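Local coordinates for protein glycoside hydrolase family 31 (Trueperella pyogenes, PDB 5I0G) that degrades cycloalternan, a cyclic glucose tetrasaccharide, probably by hydrolysing its alpha-glycosidic links in a pocket of a family 31 TIM barrel, at residues V327-W332 against V384-I389; L190-V195 against T236-A241; Y13-D18 against S30-A35. The protein carries 1 engineered substitution. One frame throughout, in Å; residues are numbered along the deposited sequence.

Interaction 1 of 3, residues V327-W332 against V384-I389; sequences VVIEAW and VILWQI. With GLC (alpha-D-glucopyranose), chain B; GLC (alpha-D-glucopyranose), chain C.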
loop_
_atom_site.group_PDB
_atom_site.type_symbol
_atom_site.label_atom_id
_atom_site.label_comp_id
_atom_site.label_asym_id
_atom_site.label_seq_id
_atom_site.Cartn_x
_atom_site.Cartn_y
_atom_site.Cartn_z
ATOM N N VAL A 327 7.790 12.144 -16.860
ATOM C CA VAL A 327 7.000 11.138 -17.568
ATOM C C VAL A 327 7.296 9.778 -16.945
ATOM O O VAL A 327 8.462 9.402 -16.779
ATOM C CB VAL A 327 7.188 11.162 -19.118
ATOM C CG1 VAL A 327 8.630 10.967 -19.546
ATOM C CG2 VAL A 327 6.296 10.114 -19.789
ATOM N N VAL A 328 6.236 9.065 -16.564
ATOM C CA VAL A 328 6.371 7.694 -16.078
ATOM C C VAL A 328 6.082 6.826 -17.286
ATOM O O VAL A 328 5.088 7.041 -17.980
ATOM C CB VAL A 328 5.408 7.361 -14.921
ATOM C CG1 VAL A 328 5.590 5.914 -14.447
ATOM C CG2 VAL A 328 5.595 8.330 -13.754
ATOM N N ILE A 329 6.984 5.882 -17.562
ATOM C CA ILE A 329 6.758 4.851 -18.584
ATOM C C ILE A 329 6.649 3.487 -17.893
ATOM O O ILE A 329 7.629 3.001 -17.308
ATOM C CB ILE A 329 7.894 4.810 -19.626
ATOM C CG1 ILE A 329 8.210 6.223 -20.141
ATOM C CG2 ILE A 329 7.512 3.886 -20.781
ATOM C CD1 ILE A 329 9.326 6.281 -21.167
ATOM N N GLU A 330 5.469 2.870 -17.997
ATOM C CA GLU A 330 5.195 1.555 -17.406
ATOM C C GLU A 330 5.416 0.406 -18.358
ATOM O O GLU A 330 6.121 -0.560 -18.016
ATOM C CB GLU A 330 3.773 1.500 -16.882
ATOM C CG GLU A 330 3.526 2.449 -15.728
ATOM C CD GLU A 330 2.276 2.105 -14.964
ATOM O OE1 GLU A 330 1.349 1.510 -15.566
ATOM O OE2 GLU A 330 2.231 2.420 -13.758
ATOM N N ALA A 331 4.833 0.515 -19.557
ATOM C CA ALA A 331 4.967 -0.520 -20.579
ATOM C C ALA A 331 6.164 -0.253 -21.487
ATOM O O ALA A 331 6.013 0.042 -22.687
ATOM C CB ALA A 331 3.680 -0.657 -21.386
ATOM N N TRP A 332 7.354 -0.391 -20.891
ATOM C CA TRP A 332 8.638 -0.106 -21.554
ATOM C C TRP A 332 9.451 -1.349 -21.948
ATOM O O TRP A 332 10.187 -1.324 -22.951
ATOM C CB TRP A 332 9.497 0.798 -20.674
ATOM C CG TRP A 332 9.986 0.198 -19.403
ATOM C CD1 TRP A 332 9.353 0.228 -18.199
ATOM C CD2 TRP A 332 11.223 -0.488 -19.190
ATOM N NE1 TRP A 332 10.105 -0.405 -17.251
ATOM C CE2 TRP A 332 11.259 -0.860 -17.827
ATOM C CE3 TRP A 332 12.294 -0.838 -20.015
ATOM C CZ2 TRP A 332 12.329 -1.547 -17.261
ATOM C CZ3 TRP A 332 13.381 -1.535 -19.445
ATOM C CH2 TRP A 332 13.376 -1.884 -18.082
ATOM N N VAL A 384 12.527 11.149 -16.524
ATOM C CA VAL A 384 11.940 9.894 -16.992
ATOM C C VAL A 384 12.028 8.830 -15.888
ATOM O O VAL A 384 13.104 8.587 -15.335
ATOM C CB VAL A 384 12.656 9.394 -18.274
ATOM C CG1 VAL A 384 12.044 8.094 -18.775
ATOM C CG2 VAL A 384 12.591 10.443 -19.366
ATOM N N ILE A 385 10.893 8.181 -15.616
ATOM C CA ILE A 385 10.754 7.167 -14.558
ATOM C C ILE A 385 10.266 5.850 -15.183
ATOM O O ILE A 385 9.301 5.838 -15.942
ATOM C CB ILE A 385 9.706 7.616 -13.492
ATOM C CG1 ILE A 385 10.041 8.995 -12.903
ATOM C CG2 ILE A 385 9.528 6.562 -12.401
ATOM C CD1 ILE A 385 11.194 9.024 -11.931
ATOM N N LEU A 386 10.907 4.738 -14.827
ATOM C CA LEU A 386 10.515 3.437 -15.338
ATOM C C LEU A 386 9.921 2.571 -14.244
ATOM O O LEU A 386 10.377 2.557 -13.100
ATOM C CB LEU A 386 11.703 2.724 -15.987
ATOM C CG LEU A 386 12.418 3.425 -17.157
ATOM C CD1 LEU A 386 13.546 2.544 -17.667
ATOM C CD2 LEU A 386 11.464 3.765 -18.288
ATOM N N TRP A 387 8.907 1.814 -14.636
ATOM C CA TRP A 387 8.178 0.920 -13.754
ATOM C C TRP A 387 8.957 -0.343 -13.434
ATOM O O TRP A 387 9.761 -0.829 -14.241
ATOM C CB TRP A 387 6.867 0.571 -14.436
ATOM C CG TRP A 387 5.841 -0.146 -13.647
ATOM C CD1 TRP A 387 4.834 0.414 -12.948
ATOM C CD2 TRP A 387 5.652 -1.563 -13.571
ATOM N NE1 TRP A 387 4.041 -0.561 -12.400
ATOM C CE2 TRP A 387 4.525 -1.786 -12.768
ATOM C CE3 TRP A 387 6.348 -2.660 -14.082
ATOM C CZ2 TRP A 387 4.056 -3.059 -12.466
ATOM C CZ3 TRP A 387 5.887 -3.934 -13.788
ATOM C CH2 TRP A 387 4.748 -4.123 -12.974
ATOM N N GLN A 388 8.715 -0.859 -12.238
ATOM C CA GLN A 388 9.391 -2.054 -11.719
ATOM C C GLN A 388 8.454 -2.810 -10.794
ATOM O O GLN A 388 7.486 -2.232 -10.241
ATOM C CB GLN A 388 10.644 -1.695 -10.901
ATOM C CG GLN A 388 11.814 -1.154 -11.692
ATOM C CD GLN A 388 12.545 -2.219 -12.484
ATOM O OE1 GLN A 388 13.425 -2.896 -11.964
ATOM N NE2 GLN A 388 12.194 -2.361 -13.745
ATOM N N ILE A 389 8.795 -4.084 -10.593
ATOM C CA ILE A 389 8.079 -4.980 -9.685
ATOM C C ILE A 389 9.160 -5.818 -8.964
ATOM O O ILE A 389 10.167 -6.191 -9.608
ATOM C CB ILE A 389 7.078 -5.850 -10.499
ATOM C CG1 ILE A 389 6.168 -6.700 -9.612
ATOM C CG2 ILE A 389 7.785 -6.794 -11.460
ATOM C CD1 ILE A 389 4.901 -6.006 -9.210
HETATM C C1 GLC B . -0.733 -1.966 -10.860
HETATM C C2 GLC B . -0.695 -0.503 -10.413
HETATM C C3 GLC B . -0.960 0.423 -11.591
HETATM C C4 GLC B . -0.084 0.103 -12.796
HETATM C C5 GLC B . -0.157 -1.380 -13.120
HETATM C C6 GLC B . 0.828 -1.758 -14.209
HETATM O O2 GLC B . -1.677 -0.243 -9.392
HETATM O O3 GLC B . -0.747 1.792 -11.231
HETATM O O4 GLC B . -0.560 0.844 -13.920
HETATM O O5 GLC B . 0.142 -2.171 -11.964
HETATM O O6 GLC B . 0.414 -3.031 -14.692
HETATM C C1 GLC C . 0.306 -3.069 -16.130
HETATM C C2 GLC C . -0.225 -4.432 -16.516
HETATM C C3 GLC C . 0.805 -5.507 -16.207
HETATM C C4 GLC C . 2.128 -5.191 -16.888
HETATM C C5 GLC C . 2.577 -3.772 -16.530
HETATM C C6 GLC C . 3.803 -3.306 -17.309
HETATM O O2 GLC C . -1.411 -4.677 -15.761
HETATM O O3 GLC C . 0.287 -6.762 -16.666
HETATM O O4 GLC C . 3.091 -6.172 -16.478
HETATM O O5 GLC C . 1.538 -2.832 -16.811
HETATM O O6 GLC C . 3.440 -3.026 -18.668
#
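W332 lies as a flat lid across the branched end of L386. L386 CB sits 4.0 Å from the centroid of the W332 five-membered ring in a CH-pi contact, L386 CD1 stands over the middle of the indole, and L386 CD2 fills the notch between W332 CG and I329 CB. With CG between the backbone N and the carbonyl carbon (chi1 67°), W332 lays one ring face on L386 and points W332 NE1 at W387 O, 3.1 Å away, on a lone pair in the carbonyl plane. W387 O also accepts from Q388 NE2 at 2.9 Å, because the glutamine bends back at chi2; Q388 OE1 is held by Y500. The parallel backbones are laced together, I329 N giving I385 O a nearly straight bond of 2.8 Å. Beta-branched V327, I329 and V384 suit an extended chain: their methyls mesh, V327 CG1 lying 4.0 Å from V384 CG2, under helices 307-319 and 370-379. E330 crosses W387 with carboxylate and ring planes 63° apart, E330 OE2 lying 3.4 Å from W387 CD1. E330 OE1 accepts a hydrogen bond from O4 of the chain B glucose at 2.6 Å, E330 OE2 pairs with K465, W387 NE1 bonds D467, and C6 of the chain C glucose rests over a face of W387. Such a polar and aromatic rim, at the C-terminal ends of neighbouring parallel strands, is where TIM-barrel glycoside hydrolases hold their active sites.

Interaction 2 of 3, residues L190-V195 against T236-A241; sequences LRLDSV and TWYDVA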
loop_
_atom_site.group_PDB
_atom_site.type_symbol
_atom_site.label_atom_id
_atom_site.label_comp_id
_atom_site.label_asym_id
_atom_site.label_seq_id
_atom_site.Cartn_x
_atom_site.Cartn_y
_atom_site.Cartn_z
ATOM N N LEU A 190 -13.568 2.772 15.370
ATOM C CA LEU A 190 -13.353 1.717 14.391
ATOM C C LEU A 190 -12.488 0.585 14.948
ATOM O O LEU A 190 -11.679 0.786 15.886
ATOM C CB LEU A 190 -12.680 2.287 13.136
ATOM C CG LEU A 190 -13.389 3.417 12.381
ATOM C CD1 LEU A 190 -12.647 3.698 11.085
ATOM C CD2 LEU A 190 -14.849 3.085 12.100
ATOM N N ARG A 191 -12.669 -0.594 14.352
ATOM C CA ARG A 191 -11.714 -1.700 14.457
ATOM C C ARG A 191 -10.895 -1.809 13.160
ATOM O O ARG A 191 -11.449 -1.771 12.078
ATOM C CB ARG A 191 -12.445 -3.009 14.723
ATOM C CG ARG A 191 -13.280 -2.968 15.983
ATOM C CD ARG A 191 -14.054 -4.248 16.206
ATOM N NE ARG A 191 -14.978 -4.067 17.323
ATOM C CZ ARG A 191 -16.185 -3.477 17.262
ATOM N NH1 ARG A 191 -16.673 -2.988 16.124
ATOM N NH2 ARG A 191 -16.920 -3.357 18.370
ATOM N N LEU A 192 -9.585 -1.954 13.280
ATOM C CA LEU A 192 -8.724 -2.079 12.122
ATOM C C LEU A 192 -7.520 -2.915 12.469
ATOM O O LEU A 192 -7.399 -3.400 13.603
ATOM C CB LEU A 192 -8.266 -0.688 11.660
ATOM C CG LEU A 192 -7.393 0.086 12.647
ATOM C CD1 LEU A 192 -6.412 0.925 11.871
ATOM C CD2 LEU A 192 -8.212 0.936 13.605
ATOM N N ASP A 193 -6.625 -3.066 11.490
ATOM C CA ASP A 193 -5.336 -3.709 11.700
ATOM C C ASP A 193 -4.252 -3.075 10.831
ATOM O O ASP A 193 -4.564 -2.244 9.981
ATOM C CB ASP A 193 -5.465 -5.209 11.464
ATOM C CG ASP A 193 -5.651 -5.598 9.989
ATOM O OD1 ASP A 193 -5.938 -4.766 9.107
ATOM O OD2 ASP A 193 -5.536 -6.805 9.733
ATOM N N SER A 194 -2.993 -3.467 11.080
ATOM C CA SER A 194 -1.842 -3.032 10.312
ATOM C C SER A 194 -1.109 -4.227 9.728
ATOM O O SER A 194 -0.373 -4.929 10.433
ATOM C CB SER A 194 -0.899 -2.177 11.170
ATOM O OG SER A 194 -1.395 -0.834 11.248
ATOM N N VAL A 195 -1.363 -4.468 8.445
ATOM C CA VAL A 195 -0.726 -5.528 7.697
ATOM C C VAL A 195 -0.668 -5.073 6.244
ATOM O O VAL A 195 -1.660 -4.564 5.709
ATOM C CB VAL A 195 -1.467 -6.886 7.850
ATOM C CG1 VAL A 195 -2.932 -6.804 7.448
ATOM C CG2 VAL A 195 -0.768 -8.006 7.060
ATOM N N THR A 236 -0.558 -6.266 13.852
ATOM C CA THR A 236 -1.206 -5.737 15.037
ATOM C C THR A 236 -2.654 -5.391 14.669
ATOM O O THR A 236 -2.951 -5.097 13.493
ATOM C CB THR A 236 -0.510 -4.451 15.525
ATOM O OG1 THR A 236 -0.341 -3.574 14.415
ATOM C CG2 THR A 236 0.858 -4.747 16.116
ATOM N N TRP A 237 -3.529 -5.447 15.674
ATOM C CA TRP A 237 -4.951 -5.091 15.549
ATOM C C TRP A 237 -5.317 -4.039 16.591
ATOM O O TRP A 237 -4.754 -4.031 17.688
ATOM C CB TRP A 237 -5.840 -6.318 15.785
ATOM C CG TRP A 237 -5.672 -7.459 14.827
ATOM C CD1 TRP A 237 -6.487 -7.762 13.787
ATOM C CD2 TRP A 237 -4.660 -8.471 14.849
ATOM N NE1 TRP A 237 -6.040 -8.879 13.139
ATOM C CE2 TRP A 237 -4.918 -9.339 13.765
ATOM C CE3 TRP A 237 -3.553 -8.720 15.664
ATOM C CZ2 TRP A 237 -4.119 -10.461 13.485
ATOM C CZ3 TRP A 237 -2.752 -9.831 15.387
ATOM C CH2 TRP A 237 -3.046 -10.691 14.307
ATOM N N TYR A 238 -6.279 -3.175 16.264
ATOM C CA TYR A 238 -6.651 -2.036 17.124
ATOM C C TYR A 238 -8.170 -1.904 17.189
ATOM O O TYR A 238 -8.821 -1.831 16.150
ATOM C CB TYR A 238 -6.044 -0.715 16.598
ATOM C CG TYR A 238 -4.551 -0.792 16.436
ATOM C CD1 TYR A 238 -3.716 -0.567 17.513
ATOM C CD2 TYR A 238 -3.975 -1.152 15.217
ATOM C CE1 TYR A 238 -2.348 -0.682 17.394
ATOM C CE2 TYR A 238 -2.594 -1.271 15.084
ATOM C CZ TYR A 238 -1.786 -1.042 16.175
ATOM O OH TYR A 238 -0.423 -1.167 16.054
ATOM N N ASP A 239 -8.715 -1.889 18.409
ATOM C CA ASP A 239 -10.124 -1.602 18.659
ATOM C C ASP A 239 -10.114 -0.232 19.345
ATOM O O ASP A 239 -9.940 -0.123 20.575
ATOM C CB ASP A 239 -10.733 -2.723 19.528
ATOM C CG ASP A 239 -12.233 -2.579 19.754
ATOM O OD1 ASP A 239 -12.700 -1.457 20.033
ATOM O OD2 ASP A 239 -12.949 -3.615 19.694
ATOM N N VAL A 240 -10.316 0.811 18.544
ATOM C CA VAL A 240 -10.064 2.177 18.977
ATOM C C VAL A 240 -11.336 2.714 19.622
ATOM O O VAL A 240 -12.076 3.483 19.025
ATOM C CB VAL A 240 -9.586 3.057 17.804
ATOM C CG1 VAL A 240 -9.081 4.400 18.310
ATOM C CG2 VAL A 240 -8.487 2.347 17.020
ATOM N N ALA A 241 -11.574 2.282 20.863
ATOM C CA ALA A 241 -12.766 2.638 21.624
ATOM C C ALA A 241 -14.068 2.331 20.888
ATOM O O ALA A 241 -15.007 3.115 20.919
ATOM C CB ALA A 241 -12.703 4.101 22.046
HETATM O O HOH W 1 -8.180 -8.054 10.701
HETATM O O HOH W 2 1.428 -4.131 12.467
#
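L192 and Y238 form a hydrogen-bonded antiparallel pair, L192 N reaching Y238 O at 3.0 Å and Y238 N returning to L192 O at 2.9 Å. At either end the ladder continues, V240 N binding L190 O and S194 N binding T236 O. On the face that carries L192, L192 CD2 rests over the notch between Y238 CB and V240 CG2, the valine methyl being 3.7 Å away. The leucine gets there with CG between its backbone N and carbonyl carbon (chi1 64°), which tips one methyl toward the partner strand. Apolar and aromatic residues suit the L192, Y238 and V240 end of this face because it is buried: L192 and V240 also meet F178, and the Y238 ring meets that of F178. Strand 191-194 is an edge strand of a six-stranded antiparallel sheet whose inner face packs on a second sheet, consistent with the beta-sandwich domain of family 31 enzymes. The other face is more polar. R191 and D239 run side by side, R191 NE and D239 OD2 forming a salt bridge at 3.2 Å whose hydrogen bond is weak and bent, guanidinium and carboxylate planes nearly perpendicular. T243 is bonded to both R191 NH2 and D239 OD2, tying the pair together. Farther along, D193 CB abuts W237 CD1 at 3.6 Å, while a water bridges D193 OD2 and W237 NE1 by two weak bonds. The D193 carboxylate also has a salt bridge from R235. A second water, at 2.7 Å from T236 OG1, donates to S194 O and joins the two strands beyond their last backbone bond.

Interaction 3 of 3, residues Y13-D18 against S30-A35; sequences YARSLD and SLTIGA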
loop_
_atom_site.group_PDB
_atom_site.type_symbol
_atom_site.label_atom_id
_atom_site.label_comp_id
_atom_site.label_asym_id
_atom_site.label_seq_id
_atom_site.Cartn_x
_atom_site.Cartn_y
_atom_site.Cartn_z
ATOM N N TYR A 13 -6.557 -11.499 4.929
ATOM C CA TYR A 13 -8.014 -11.452 5.147
ATOM C C TYR A 13 -8.847 -12.594 4.551
ATOM O O TYR A 13 -10.043 -12.421 4.333
ATOM C CB TYR A 13 -8.537 -10.119 4.598
ATOM C CG TYR A 13 -7.812 -8.911 5.162
ATOM C CD1 TYR A 13 -8.087 -8.434 6.450
ATOM C CD2 TYR A 13 -6.852 -8.245 4.411
ATOM C CE1 TYR A 13 -7.424 -7.312 6.957
ATOM C CE2 TYR A 13 -6.181 -7.129 4.907
ATOM C CZ TYR A 13 -6.463 -6.671 6.175
ATOM O OH TYR A 13 -5.774 -5.566 6.615
ATOM N N ALA A 14 -8.255 -13.757 4.299
ATOM C CA ALA A 14 -9.013 -14.857 3.696
ATOM C C ALA A 14 -8.476 -16.243 4.023
ATOM O O ALA A 14 -7.305 -16.407 4.286
ATOM C CB ALA A 14 -9.093 -14.667 2.189
ATOM N N ARG A 15 -9.369 -17.223 3.977
ATOM C CA ARG A 15 -9.096 -18.624 4.308
ATOM C C ARG A 15 -8.972 -19.414 3.022
ATOM O O ARG A 15 -9.787 -19.230 2.134
ATOM C CB ARG A 15 -10.269 -19.234 5.084
ATOM C CG ARG A 15 -10.903 -18.340 6.157
ATOM C CD ARG A 15 -12.339 -18.777 6.437
ATOM N NE ARG A 15 -12.406 -20.230 6.630
ATOM C CZ ARG A 15 -13.521 -20.963 6.623
ATOM N NH1 ARG A 15 -13.437 -22.281 6.811
ATOM N NH2 ARG A 15 -14.719 -20.403 6.436
ATOM N N SER A 16 -7.986 -20.301 2.917
ATOM C CA SER A 16 -7.987 -21.244 1.809
ATOM C C SER A 16 -8.896 -22.429 2.178
ATOM O O SER A 16 -9.433 -22.471 3.292
ATOM C CB SER A 16 -6.571 -21.657 1.399
ATOM O OG SER A 16 -5.843 -22.165 2.470
ATOM N N LEU A 17 -9.116 -23.350 1.238
ATOM C CA LEU A 17 -10.004 -24.521 1.465
ATOM C C LEU A 17 -9.405 -25.646 2.333
ATOM O O LEU A 17 -10.115 -26.587 2.693
ATOM C CB LEU A 17 -10.393 -25.160 0.138
ATOM C CG LEU A 17 -11.187 -24.363 -0.882
ATOM C CD1 LEU A 17 -11.186 -25.132 -2.201
ATOM C CD2 LEU A 17 -12.594 -24.114 -0.373
ATOM N N ASP A 18 -8.123 -25.546 2.674
ATOM C CA ASP A 18 -7.365 -26.655 3.222
ATOM C C ASP A 18 -6.752 -26.365 4.604
ATOM O O ASP A 18 -5.751 -26.972 4.977
ATOM C CB ASP A 18 -6.283 -27.065 2.203
ATOM C CG ASP A 18 -5.282 -25.954 1.904
ATOM O OD1 ASP A 18 -5.337 -24.881 2.547
ATOM O OD2 ASP A 18 -4.429 -26.164 1.013
ATOM N N SER A 30 -15.315 -22.057 18.278
ATOM C CA SER A 30 -15.451 -22.978 17.160
ATOM C C SER A 30 -14.140 -23.073 16.366
ATOM O O SER A 30 -13.313 -22.155 16.384
ATOM C CB SER A 30 -16.634 -22.604 16.265
ATOM O OG SER A 30 -16.379 -21.419 15.544
ATOM N N LEU A 31 -13.949 -24.227 15.739
ATOM C CA LEU A 31 -12.800 -24.501 14.892
ATOM C C LEU A 31 -13.323 -25.154 13.635
ATOM O O LEU A 31 -13.970 -26.200 13.722
ATOM C CB LEU A 31 -11.824 -25.462 15.583
ATOM C CG LEU A 31 -10.555 -25.863 14.813
ATOM C CD1 LEU A 31 -9.655 -24.661 14.551
ATOM C CD2 LEU A 31 -9.780 -26.944 15.546
ATOM N N THR A 32 -13.030 -24.545 12.479
ATOM C CA THR A 32 -13.412 -25.093 11.189
ATOM C C THR A 32 -12.176 -25.743 10.592
ATOM O O THR A 32 -11.099 -25.173 10.607
ATOM C CB THR A 32 -13.984 -23.995 10.275
ATOM O OG1 THR A 32 -15.082 -23.372 10.942
ATOM C CG2 THR A 32 -14.506 -24.558 9.009
ATOM N N ILE A 33 -12.350 -26.959 10.088
ATOM C CA ILE A 33 -11.251 -27.784 9.588
ATOM C C ILE A 33 -11.550 -28.148 8.155
ATOM O O ILE A 33 -12.568 -28.764 7.878
ATOM C CB ILE A 33 -11.117 -29.072 10.408
ATOM C CG1 ILE A 33 -10.993 -28.729 11.893
ATOM C CG2 ILE A 33 -9.903 -29.875 9.951
ATOM C CD1 ILE A 33 -11.018 -29.933 12.815
ATOM N N GLY A 34 -10.642 -27.790 7.253
ATOM C CA GLY A 34 -10.831 -28.001 5.818
ATOM C C GLY A 34 -9.694 -28.816 5.236
ATOM O O GLY A 34 -8.568 -28.782 5.741
ATOM N N ALA A 35 -10.014 -29.548 4.173
ATOM C CA ALA A 35 -9.049 -30.298 3.395
ATOM C C ALA A 35 -9.503 -30.374 1.936
ATOM O O ALA A 35 -10.697 -30.221 1.639
ATOM C CB ALA A 35 -8.875 -31.692 3.985
HETATM O O HOH W 3 -11.118 -23.706 7.638
#
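R15 NH1, lying beside T32, is gripped by a water at 2.8 Å that sits in the plane of the guanidinium, and it is also bonded to Q94 of the adjoining strand 92-97. The same water reaches T32 O, though only weakly. An arginine suits this place because its long chain, bent at chi3 (48°), can bring a donor across from the loop to the strand. T32 meets it with a methyl: a chi1 of -56° leaves T32 CG2 anti to the backbone N, where it lies 3.3 Å from R15 NH1. Beyond this side-chain crossing the contact becomes one of bare backbone. The L17 carbonyl comes down against G34, with L17 O in a CA-H...O contact 3.5 Å from G34 CA. Glycine suits the spot, since a side chain there would point at L17 O. L17 O also lies near A35 N, but the angle is too poor for a hydrogen bond. In return, D18 CA approaches G34 O at 3.5 Å, and G34 O has H4 as its hydrogen-bond partner. Inside the loop S16 OG donates to D18 OD1 at 2.8 Å, on the syn side but 30° out of the carboxylate plane; a serine and an aspartate two places apart are short enough to meet this way. At the far end Y13 makes cation-pi contacts with R208 and R235. Residues 13-18 form part of the connection between strands 2-3 and 20-21, laid against strand 31-37, with which both of those strands pair in the antiparallel sheet of the isomaltosidase-like N-terminal domain.

In the fold
Interaction 1 is wholly buried in the TIM barrel, and it alone of the three touches sugar. Interaction 2 is largely buried but has an exposed rim at R191, and interaction 3 is only partly buried. Both 1 and 2 are ladders between neighbouring strands, parallel in the barrel and antiparallel at the edge of a sheet, whereas interaction 3 sets an irregular loop on a strand without one direct hydrogen bond between them. Waters bridge the segments in 2 and 3; a salt bridge crosses only 2. Y13 OH lies 2.6 Å from D193 OD1, a probable hydrogen bond linking the loop of interaction 3 to the edge strand of interaction 2. Interaction 1 stands apart, its centre 35 Å from that of interaction 2.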